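PDB 5JMU: peptidoglycan N-acetylglucosamine deacetylase from Agathobacter rectalis, which probably removes acetyl groups from N-acetylglucosamine units of peptidoglycan, through the zinc-binding catalytic domain that this chain represents. Local coordinates for residues 80-83 with 84-88; 90-93 with 94-98; 131-134 with 135-138. All coordinates share one frame; numbering follows the deposited sequence.

Interaction 1. Residues 80-83 with 84-88. With ZN (zinc ion), chain C.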
ATOM      1  N   HIS A  80      13.452   2.420   2.072  1.00 14.21           N
ATOM      2  CA  HIS A  80      13.125   1.597   0.915  1.00 15.04           C
ATOM      3  C   HIS A  80      14.399   1.054   0.272  1.00 19.24           C
ATOM      4  O   HIS A  80      14.498   0.951  -0.957  1.00 18.85           O
ATOM      5  CB  HIS A  80      12.306   2.404  -0.107  1.00 15.49           C
ATOM      6  CG  HIS A  80      11.492   1.559  -1.040  1.00 17.68           C
ATOM      7  ND1 HIS A  80      11.981   1.092  -2.247  1.00 29.67           N
ATOM      8  CD2 HIS A  80      10.207   1.136  -0.968  1.00 13.79           C
ATOM      9  CE1 HIS A  80      11.038   0.398  -2.868  1.00 27.59           C
ATOM     10  NE2 HIS A  80       9.950   0.412  -2.116  1.00 16.01           N
ATOM     11  N   LYS A  81      15.385   0.703   1.095  1.00 14.15           N
ATOM     12  CA  LYS A  81      16.594   0.084   0.590  1.00 16.08           C
ATOM     13  C   LYS A  81      16.602  -1.379   1.004  1.00 15.63           C
ATOM     14  O   LYS A  81      16.778  -1.703   2.199  1.00 15.77           O
ATOM     15  CB  LYS A  81      17.844   0.798   1.105  1.00 17.96           C
ATOM     16  CG  LYS A  81      18.060   2.184   0.511  1.00 22.39           C
ATOM     17  CD  LYS A  81      19.269   2.836   1.156  1.00 36.12           C
ATOM     18  CE  LYS A  81      19.327   4.331   0.868  1.00 45.17           C
ATOM     19  NZ  LYS A  81      20.146   5.039   1.901  1.00 49.81           N
ATOM     20  N   TYR A  82      16.388  -2.267   0.037  1.00 16.44           N
ATOM     21  CA  TYR A  82      16.281  -3.696   0.344  1.00 15.38           C
ATOM     22  C   TYR A  82      17.551  -4.182   1.032  1.00 14.76           C
ATOM     23  O   TYR A  82      17.486  -4.998   1.961  1.00 17.02           O
ATOM     24  CB  TYR A  82      16.024  -4.560  -0.949  1.00 15.37           C
ATOM     25  CG  TYR A  82      14.724  -4.231  -1.676  1.00 20.77           C
ATOM     26  CD1 TYR A  82      13.495  -4.539  -1.126  1.00 22.20           C
ATOM     27  CD2 TYR A  82      14.724  -3.595  -2.918  1.00 30.80           C
ATOM     28  CE1 TYR A  82      12.292  -4.209  -1.782  1.00 29.28           C
ATOM     29  CE2 TYR A  82      13.510  -3.263  -3.576  1.00 31.43           C
ATOM     30  CZ  TYR A  82      12.298  -3.579  -3.002  1.00 28.80           C
ATOM     31  OH  TYR A  82      11.084  -3.240  -3.613  1.00 24.60           O
ATOM     32  N   ASN A  83      18.699  -3.685   0.581  1.00 15.46           N
ATOM     33  CA  ASN A  83      19.975  -4.171   1.081  1.00 22.91           C
ATOM     34  C   ASN A  83      20.327  -3.655   2.458  1.00 25.58           C
ATOM     35  O   ASN A  83      21.371  -4.014   3.000  1.00 30.81           O
ATOM     36  CB  ASN A  83      21.085  -3.850   0.068  1.00 23.00           C
ATOM     37  CG  ASN A  83      21.405  -2.397  -0.013  1.00 26.19           C
ATOM     38  OD1 ASN A  83      20.686  -1.541   0.506  1.00 29.82           O
ATOM     39  ND2 ASN A  83      22.463  -2.091  -0.758  1.00 32.30           N
ATOM     40  N   GLN A  84      19.436  -2.837   3.018  1.00 20.42           N
ATOM     41  CA  GLN A  84      19.590  -2.337   4.374  0.54 19.62           C
ATOM     42  C   GLN A  84      18.534  -2.987   5.253  1.00 21.35           C
ATOM     43  O   GLN A  84      18.850  -3.622   6.261  1.00 23.77           O
ATOM     44  CB  GLN A  84      19.461  -0.815   4.428  0.54 22.93           C
ATOM     45  CG  GLN A  84      20.508  -0.080   3.592  0.54 24.20           C
ATOM     46  CD  GLN A  84      20.617   1.404   3.911  0.54 26.46           C
ATOM     47  OE1 GLN A  84      19.823   1.967   4.665  0.54 25.46           O
ATOM     48  NE2 GLN A  84      21.630   2.042   3.344  0.54 28.58           N
ATOM     49  N   ILE A  85      17.280  -2.865   4.848  1.00 13.93           N
ATOM     50  CA  ILE A  85      16.220  -3.313   5.736  1.00 13.40           C
ATOM     51  C   ILE A  85      16.103  -4.830   5.857  1.00 14.53           C
ATOM     52  O   ILE A  85      15.478  -5.324   6.818  1.00 13.98           O
ATOM     53  CB  ILE A  85      14.839  -2.718   5.301  1.00 13.09           C
ATOM     54  CG1 ILE A  85      14.359  -3.394   3.989  1.00 12.86           C
ATOM     55  CG2 ILE A  85      14.984  -1.191   5.158  1.00 12.38           C
ATOM     56  CD1 ILE A  85      12.963  -2.925   3.476  1.00 14.92           C
ATOM     57  N   TYR A  86      16.636  -5.581   4.891  1.00 12.12           N
ATOM     58  CA  TYR A  86      16.442  -7.021   4.969  1.00 11.93           C
ATOM     59  C   TYR A  86      17.722  -7.765   5.400  1.00 13.28           C
ATOM     60  O   TYR A  86      17.833  -8.990   5.227  1.00 13.23           O
ATOM     61  CB  TYR A  86      15.914  -7.575   3.634  1.00 12.02           C
ATOM     62  CG  TYR A  86      14.442  -7.252   3.371  1.00 12.92           C
ATOM     63  CD1 TYR A  86      13.485  -7.352   4.383  1.00 13.05           C
ATOM     64  CD2 TYR A  86      14.004  -6.883   2.069  1.00 12.83           C
ATOM     65  CE1 TYR A  86      12.150  -7.070   4.135  1.00 10.37           C
ATOM     66  CE2 TYR A  86      12.674  -6.625   1.812  1.00 11.78           C
ATOM     67  CZ  TYR A  86      11.755  -6.755   2.847  1.00 11.92           C
ATOM     68  OH  TYR A  86      10.412  -6.526   2.672  1.00 12.65           O
ATOM     69  N   THR A  87      18.674  -7.046   5.989  1.00 13.03           N
ATOM     70  CA  THR A  87      19.886  -7.727   6.458  1.00 13.69           C
ATOM     71  C   THR A  87      19.646  -8.415   7.831  1.00 13.51           C
ATOM     72  O   THR A  87      20.363  -9.347   8.190  1.00 15.87           O
ATOM     73  CB  THR A  87      21.049  -6.766   6.582  1.00 19.59           C
ATOM     74  OG1 THR A  87      20.670  -5.658   7.406  1.00 19.38           O
ATOM     75  CG2 THR A  87      21.446  -6.255   5.208  1.00 18.55           C
ATOM     76  N   SER A  88      18.669  -7.956   8.620  1.00 13.23           N
ATOM     77  CA  SER A  88      18.395  -8.597   9.905  1.00 14.23           C
ATOM     78  C   SER A  88      17.002  -8.152  10.346  1.00 13.90           C
ATOM     79  O   SER A  88      16.526  -7.122   9.889  1.00 13.58           O
ATOM     80  CB  SER A  88      19.427  -8.219  10.969  1.00 15.00           C
ATOM     81  OG  SER A  88      19.331  -6.851  11.287  1.00 15.11           O
TER
HETATM   82 ZN    ZN C 502       7.991  -0.132  -2.879  0.80 13.50          ZN
HETATM   83  O   HOH W   1      19.487   4.473   4.698  1.00 44.08           O
HETATM   84  O   HOH W   2       8.567  -2.223  -2.804  1.00 12.78           O
HETATM   85  O   HOH W   3       6.260  -0.770  -3.790  1.00 11.73           O
HETATM   86  O   HOH W   4       8.758  -0.123  -4.847  1.00 12.36           O
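Lys81 O, at the N-cap of the short helix 82-85, accepts Ile85 N at 2.9 Å in an almost straight bond (176°) and also accepts Gln84 N, which approaches from above the carbonyl plane. Tyr86 N reaches Tyr82 O as the chain leaves the helix. One turn apart, Tyr82 and Tyr86 run side by side: Tyr86 CE2 comes within 3.7 Å of Tyr82 CD1, at the edge of the Tyr82 ring. With CG anti to its carbonyl carbon (chi1 -62°), Tyr82 sends its phenol toward the metal, where Tyr82 OH is hydrogen-bonded, at 2.8 Å, to a water on the zinc ion. His80 NE2 holds that ion at 2.2 Å, together with Asp28, His76 and three waters. Ile85 CG1 covers the centre of one face of Tyr86, whose OH is hydrogen-bonded to Pro117 O, and Thr87 OG1 closes the turn on Gln84 O. His76 and His80 are the two histidines of the His-Ser/Thr-X-X-His motif of NodB-type deacetylases, and helix 82-85 begins just after the second. The helix follows strand 72-77; just past its end Tyr86 packs on Met133 and Leu136 of helix 132-142, while Ser88 OG caps Ala91 N at the start of helix 89-107.

Interaction 2. Residues 90-93 with 94-98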
ATOM      1  N   GLN A  90      16.411  -6.896  13.199  1.00 13.58           N
ATOM      2  CA  GLN A  90      16.667  -5.652  13.899  1.00 13.42           C
ATOM      3  C   GLN A  90      16.727  -4.453  12.932  1.00 13.20           C
ATOM      4  O   GLN A  90      16.149  -3.397  13.214  1.00 14.63           O
ATOM      5  CB  GLN A  90      17.951  -5.806  14.723  1.00 15.77           C
ATOM      6  CG  GLN A  90      17.807  -6.803  15.919  1.00 23.96           C
ATOM      7  CD  GLN A  90      17.880  -8.320  15.529  1.00 27.11           C
ATOM      8  OE1 GLN A  90      18.277  -8.702  14.390  1.00 21.86           O
ATOM      9  NE2 GLN A  90      17.513  -9.186  16.497  1.00 24.28           N
ATOM     10  N   ALA A  91      17.416  -4.628  11.800  1.00 13.18           N
ATOM     11  CA  ALA A  91      17.487  -3.561  10.797  1.00 13.82           C
ATOM     12  C   ALA A  91      16.119  -3.261  10.204  1.00 12.32           C
ATOM     13  O   ALA A  91      15.767  -2.102   9.975  1.00 12.82           O
ATOM     14  CB  ALA A  91      18.476  -3.974   9.695  1.00 15.49           C
ATOM     15  N   PHE A  92      15.316  -4.294   9.962  1.00 11.75           N
ATOM     16  CA  PHE A  92      13.987  -4.088   9.418  1.00 11.65           C
ATOM     17  C   PHE A  92      13.164  -3.236  10.359  1.00 12.50           C
ATOM     18  O   PHE A  92      12.533  -2.269   9.916  1.00 12.05           O
ATOM     19  CB  PHE A  92      13.288  -5.424   9.173  1.00 10.72           C
ATOM     20  CG  PHE A  92      11.899  -5.243   8.650  1.00 10.20           C
ATOM     21  CD1 PHE A  92      11.728  -4.983   7.309  1.00 12.12           C
ATOM     22  CD2 PHE A  92      10.814  -5.263   9.517  1.00 11.98           C
ATOM     23  CE1 PHE A  92      10.449  -4.765   6.789  1.00 11.84           C
ATOM     24  CE2 PHE A  92       9.510  -5.038   9.024  1.00 12.32           C
ATOM     25  CZ  PHE A  92       9.345  -4.811   7.675  1.00 10.53           C
ATOM     26  N   PHE A  93      13.169  -3.590  11.648  1.00 11.32           N
ATOM     27  CA  PHE A  93      12.301  -2.858  12.579  1.00 11.38           C
ATOM     28  C   PHE A  93      12.880  -1.496  12.899  1.00 13.34           C
ATOM     29  O   PHE A  93      12.102  -0.576  13.139  1.00 15.31           O
ATOM     30  CB  PHE A  93      12.028  -3.675  13.856  1.00 13.15           C
ATOM     31  CG  PHE A  93      10.998  -4.737  13.620  1.00 14.71           C
ATOM     32  CD1 PHE A  93       9.692  -4.377  13.316  1.00 16.05           C
ATOM     33  CD2 PHE A  93      11.351  -6.091  13.589  1.00 12.96           C
ATOM     34  CE1 PHE A  93       8.715  -5.361  13.047  1.00 17.64           C
ATOM     35  CE2 PHE A  93      10.389  -7.070  13.334  1.00 16.04           C
ATOM     36  CZ  PHE A  93       9.086  -6.707  13.057  1.00 13.13           C
ATOM     37  N   ASP A  94      14.207  -1.324  12.877  1.00 12.46           N
ATOM     38  CA  ASP A  94      14.722   0.040  13.018  1.00 14.96           C
ATOM     39  C   ASP A  94      14.166   0.937  11.912  1.00 14.32           C
ATOM     40  O   ASP A  94      13.708   2.063  12.168  1.00 14.20           O
ATOM     41  CB  ASP A  94      16.247   0.068  12.979  1.00 14.61           C
ATOM     42  CG  ASP A  94      16.904  -0.394  14.297  1.00 23.52           C
ATOM     43  OD1 ASP A  94      16.233  -0.546  15.323  1.00 23.09           O
ATOM     44  OD2 ASP A  94      18.127  -0.601  14.264  1.00 23.67           O
ATOM     45  N   ASP A  95      14.185   0.442  10.685  1.00 12.20           N
ATOM     46  CA  ASP A  95      13.603   1.209   9.588  1.00 12.47           C
ATOM     47  C   ASP A  95      12.092   1.389   9.696  1.00 11.31           C
ATOM     48  O   ASP A  95      11.584   2.496   9.457  1.00 12.45           O
ATOM     49  CB  ASP A  95      13.976   0.524   8.267  1.00 12.85           C
ATOM     50  CG  ASP A  95      13.415   1.258   7.055  1.00 12.88           C
ATOM     51  OD1 ASP A  95      14.126   2.150   6.535  1.00 14.26           O
ATOM     52  OD2 ASP A  95      12.297   0.877   6.633  1.00 12.98           O
ATOM     53  N   LEU A  96      11.369   0.345  10.088  1.00 10.87           N
ATOM     54  CA  LEU A  96       9.913   0.438  10.204  1.00 10.44           C
ATOM     55  C   LEU A  96       9.563   1.493  11.262  1.00 13.10           C
ATOM     56  O   LEU A  96       8.677   2.348  11.044  1.00 13.35           O
ATOM     57  CB  LEU A  96       9.329  -0.948  10.566  1.00 11.52           C
ATOM     58  CG  LEU A  96       7.819  -1.002  10.794  1.00 14.03           C
ATOM     59  CD1 LEU A  96       7.355  -2.416  10.473  1.00 15.65           C
ATOM     60  CD2 LEU A  96       7.429  -0.724  12.248  1.00 16.14           C
ATOM     61  N   GLU A  97      10.288   1.450  12.380  1.00 11.86           N
ATOM     62  CA  GLU A  97      10.038   2.416  13.461  1.00 11.90           C
ATOM     63  C   GLU A  97      10.364   3.843  13.070  1.00 14.82           C
ATOM     64  O   GLU A  97       9.669   4.785  13.491  1.00 14.89           O
ATOM     65  CB  GLU A  97      10.827   2.008  14.715  1.00 15.32           C
ATOM     66  CG  GLU A  97      10.266   0.739  15.346  1.00 22.52           C
ATOM     67  CD  GLU A  97      11.131   0.281  16.523  1.00 37.78           C
ATOM     68  OE1 GLU A  97      12.080   1.035  16.905  1.00 41.67           O
ATOM     69  OE2 GLU A  97      10.875  -0.836  17.045  1.00 39.11           O
ATOM     70  N   GLN A  98      11.422   4.033  12.285  1.00 12.58           N
ATOM     71  CA  GLN A  98      11.712   5.391  11.787  1.00 13.36           C
ATOM     72  C   GLN A  98      10.531   5.912  10.956  1.00 13.41           C
ATOM     73  O   GLN A  98      10.115   7.094  11.076  1.00 14.11           O
ATOM     74  CB  GLN A  98      12.989   5.367  10.953  1.00 16.11           C
ATOM     75  CG  GLN A  98      14.222   5.305  11.870  1.00 22.61           C
ATOM     76  CD  GLN A  98      15.465   4.860  11.126  1.00 29.79           C
ATOM     77  OE1 GLN A  98      16.308   4.133  11.670  1.00 28.33           O
ATOM     78  NE2 GLN A  98      15.579   5.281   9.870  1.00 29.33           N
TER
HETATM   79  O   HOH W   5      11.489  -1.670   7.273  1.00 17.23           O
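Leu96 CD1 meets both phenylalanines of the preceding turn, lying 3.7 Å from Phe92 CE2 and somewhat farther from Phe93 CE1. The methyl approaches each ring obliquely. Leu96 runs alongside Phe93 but at a slant to Phe92, and Phe92 CD2 in turn lies 3.9 Å above the plane of the Phe93 ring, over its centre. Leu96 carries CG opposite its backbone N (chi1 177°), which sends CD1 back to both rings on one flank of helix 89-107.

Beneath them runs regular alpha-helical bonding. Leu96 N donates to Phe92 O at 2.9 Å, in the carbonyl plane, and Glu97 N donates to Phe93 O at 2.8 Å. A water also binds Phe92 O, giving one hydrogen to it at 2.9 Å and the other to Asp95 OD2 at 2.7 Å. The same water sits over one face of the Phe92 ring, 3.2 Å above its plane and toward the rim.

Farther out, buried Asp95 turns to residues 77-79, between the zinc ligands His76 and His80: OD1 is bonded to Ser79 N, and OD2 to Ser77 OG and Ala78 N. On the apolar flank Phe116 meets the Phe92 ring, and Leu145 touches Leu96. Arg143 makes a cation-pi contact with Phe93 and a salt bridge with Glu97 OE2, so a single guanidinium serves both residues.

Chemically, the helix shows two characters. Its aromatic flank is held mainly by apolar packing, with the Arg143 cation-pi contact at its border, while the Asp95 carboxylate, engaged by the water and three groups of residues 77-79, makes this residue a second-shell link that is likely to fix the backbone carrying two of the zinc ligands.

Interaction 3. Residues 131-134 with 135-138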
ATOM      1  N   GLY A 131      15.465 -16.620   5.148  1.00 15.12           N
ATOM      2  CA  GLY A 131      14.497 -16.913   6.192  1.00 15.91           C
ATOM      3  C   GLY A 131      13.882 -15.682   6.834  1.00 15.36           C
ATOM      4  O   GLY A 131      12.942 -15.817   7.654  1.00 11.99           O
ATOM      5  N   ILE A 132      14.362 -14.485   6.496  1.00 11.89           N
ATOM      6  CA  ILE A 132      13.865 -13.322   7.220  1.00 11.49           C
ATOM      7  C   ILE A 132      12.366 -13.045   7.048  1.00 12.75           C
ATOM      8  O   ILE A 132      11.735 -12.546   7.983  1.00 11.99           O
ATOM      9  CB  ILE A 132      14.709 -12.066   6.874  1.00 11.48           C
ATOM     10  CG1 ILE A 132      14.514 -10.962   7.940  1.00 12.34           C
ATOM     11  CG2 ILE A 132      14.473 -11.568   5.393  1.00 12.77           C
ATOM     12  CD1 ILE A 132      15.418  -9.723   7.710  1.00 15.48           C
HETATM   13  N   MSE A 133      11.772 -13.344   5.893  1.00 11.05           N
HETATM   14  CA  MSE A 133      10.359 -13.026   5.776  1.00 10.77           C
HETATM   15  C   MSE A 133       9.490 -13.948   6.618  1.00 10.96           C
HETATM   16  O   MSE A 133       8.449 -13.531   7.125  1.00 11.14           O
HETATM   17  CB  MSE A 133       9.887 -13.085   4.290  1.00 11.25           C
HETATM   18  CG  MSE A 133      10.675 -12.164   3.385  1.00 11.71           C
HETATM   19 SE   MSE A 133      10.809 -10.321   3.980  0.71 14.18          SE
HETATM   20  CE  MSE A 133       9.077 -10.054   4.157  1.00 10.71           C
ATOM     21  N   THR A 134       9.880 -15.211   6.739  1.00 11.41           N
ATOM     22  CA  THR A 134       9.129 -16.100   7.635  1.00 13.14           C
ATOM     23  C   THR A 134       9.174 -15.555   9.066  1.00 12.77           C
ATOM     24  O   THR A 134       8.167 -15.609   9.803  1.00 13.49           O
ATOM     25  CB  THR A 134       9.719 -17.518   7.575  1.00 14.65           C
ATOM     26  OG1 THR A 134       9.345 -18.124   6.310  1.00 14.40           O
ATOM     27  CG2 THR A 134       9.209 -18.394   8.747  1.00 12.87           C
ATOM     28  N   GLN A 135      10.334 -15.053   9.475  1.00 11.64           N
ATOM     29  CA  GLN A 135      10.392 -14.439  10.814  1.00 11.72           C
ATOM     30  C   GLN A 135       9.578 -13.149  10.860  1.00 13.87           C
ATOM     31  O   GLN A 135       8.824 -12.929  11.809  1.00 14.31           O
ATOM     32  CB  GLN A 135      11.828 -14.120  11.231  1.00 11.88           C
ATOM     33  CG  GLN A 135      12.728 -15.395  11.353  1.00 13.10           C
ATOM     34  CD  GLN A 135      12.138 -16.465  12.274  1.00 13.57           C
ATOM     35  OE1 GLN A 135      11.629 -16.144  13.365  1.00 13.65           O
ATOM     36  NE2 GLN A 135      12.188 -17.728  11.857  1.00 13.43           N
ATOM     37  N   LEU A 136       9.762 -12.275   9.880  1.00 10.84           N
ATOM     38  CA  LEU A 136       9.085 -10.982   9.977  1.00 10.49           C
ATOM     39  C   LEU A 136       7.550 -11.020   9.936  1.00 10.44           C
ATOM     40  O   LEU A 136       6.913 -10.181  10.596  1.00 11.17           O
ATOM     41  CB  LEU A 136       9.562 -10.037   8.850  1.00 10.15           C
ATOM     42  CG  LEU A 136      11.020  -9.576   8.993  1.00 11.78           C
ATOM     43  CD1 LEU A 136      11.409  -8.727   7.741  1.00 11.70           C
ATOM     44  CD2 LEU A 136      11.219  -8.770  10.322  1.00 12.76           C
ATOM     45  N   VAL A 137       6.920 -11.938   9.201  1.00 11.16           N
ATOM     46  CA  VAL A 137       5.448 -11.948   9.221  0.64 10.67           C
ATOM     47  C   VAL A 137       5.014 -12.315  10.637  1.00 13.99           C
ATOM     48  O   VAL A 137       4.004 -11.796  11.120  1.00 14.02           O
ATOM     49  CB  VAL A 137       4.810 -12.873   8.167  0.64 10.95           C
ATOM     50  CG1 VAL A 137       5.121 -12.324   6.758  0.64 10.57           C
ATOM     51  CG2 VAL A 137       5.230 -14.352   8.317  0.64 11.42           C
ATOM     52  N   ASN A 138       5.792 -13.148  11.305  1.00 11.52           N
ATOM     53  CA  ASN A 138       5.455 -13.455  12.686  0.61 12.90           C
ATOM     54  C   ASN A 138       5.785 -12.287  13.634  1.00 13.78           C
ATOM     55  O   ASN A 138       4.972 -11.961  14.519  1.00 14.37           O
ATOM     56  CB  ASN A 138       6.145 -14.772  13.072  0.61 16.02           C
ATOM     57  CG  ASN A 138       5.465 -15.998  12.401  0.61 19.63           C
ATOM     58  OD1 ASN A 138       4.370 -16.380  12.824  0.61 24.36           O
ATOM     59  ND2 ASN A 138       6.098 -16.601  11.352  0.61 15.60           N
TER
HETATM   60  O   HOH W   6      13.076 -18.160   9.158  1.00 14.54           O
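Leu136 CD1 packs 3.8 Å from Ile132 CG1 in the first turns of helix 132-142, the i to i+4 packing of an alpha helix, here in a NodB (CE4) deacetylase domain, a family whose fold is a distorted beta/alpha barrel. This is the tight flank. Leu136 CG also rests 3.2 Å from Ile132 O, the carbonyl that accepts Leu136 N, and the selenium of Met133, present as selenomethionine, lies 4.1 Å from Leu136 CD1. Both neighbours meet the leucine at a slant. Its CG stands beside the backbone N (chi1 -69°), a setting that turns the branch back over the preceding turn, and from there it also touches Phe92 and Phe93 of helix 89-107. Cutting Leu136 back to an alanine here would probably open a gap between the two helices and strip Ile132 CG1 and the Met133 selenium of their shared partner.

Opposed to this apolar flank is one of polar, more exposed residues. The side chain of Gln135 comes about 4 Å from a bound magnesium ion and touches Glu89. Thr134 OG1 is hydrogen-bonded to the terminal carboxylate of Asn226. Asn138 ND2 bonds Thr134 O in one of two modelled conformers, a less certain feature than the packing opposite. Gly131, the N-cap residue, has a positive phi (90°), at which a CB would run into the carbonyl O of the residue before. Its own carbonyl O accepts a rather long bond from Gln135 N, 3.3 Å, supplemented by a water that donates to Gly131 O at 2.8 Å and accepts from Gln135 NE2 at 2.9 Å.

The three contacts show how local i to i+4 packing can be knitted together by the side chains that neighbouring turns present to one another. Their centres lie 9 Å apart for interactions 1 and 2 and 13 to 14 Å for the others. Tyr86 of interaction 1 bridges the other two: Tyr86 CE1 is 3.8 Å from Phe92 CD1 and 3.5 Å from the selenium of Met133. Interaction 3 meets interaction 2 through Leu136 CD2, 3.6 Å from Phe93 CE2. Interaction 1 contributes the zinc ligand His80. In interaction 2, Asp95 is linked to the zinc site through its bonds to residues 77-79, its side chain about 10 Å from the ion; in interaction 3 the side chain of Met133 is about 12 Å from it.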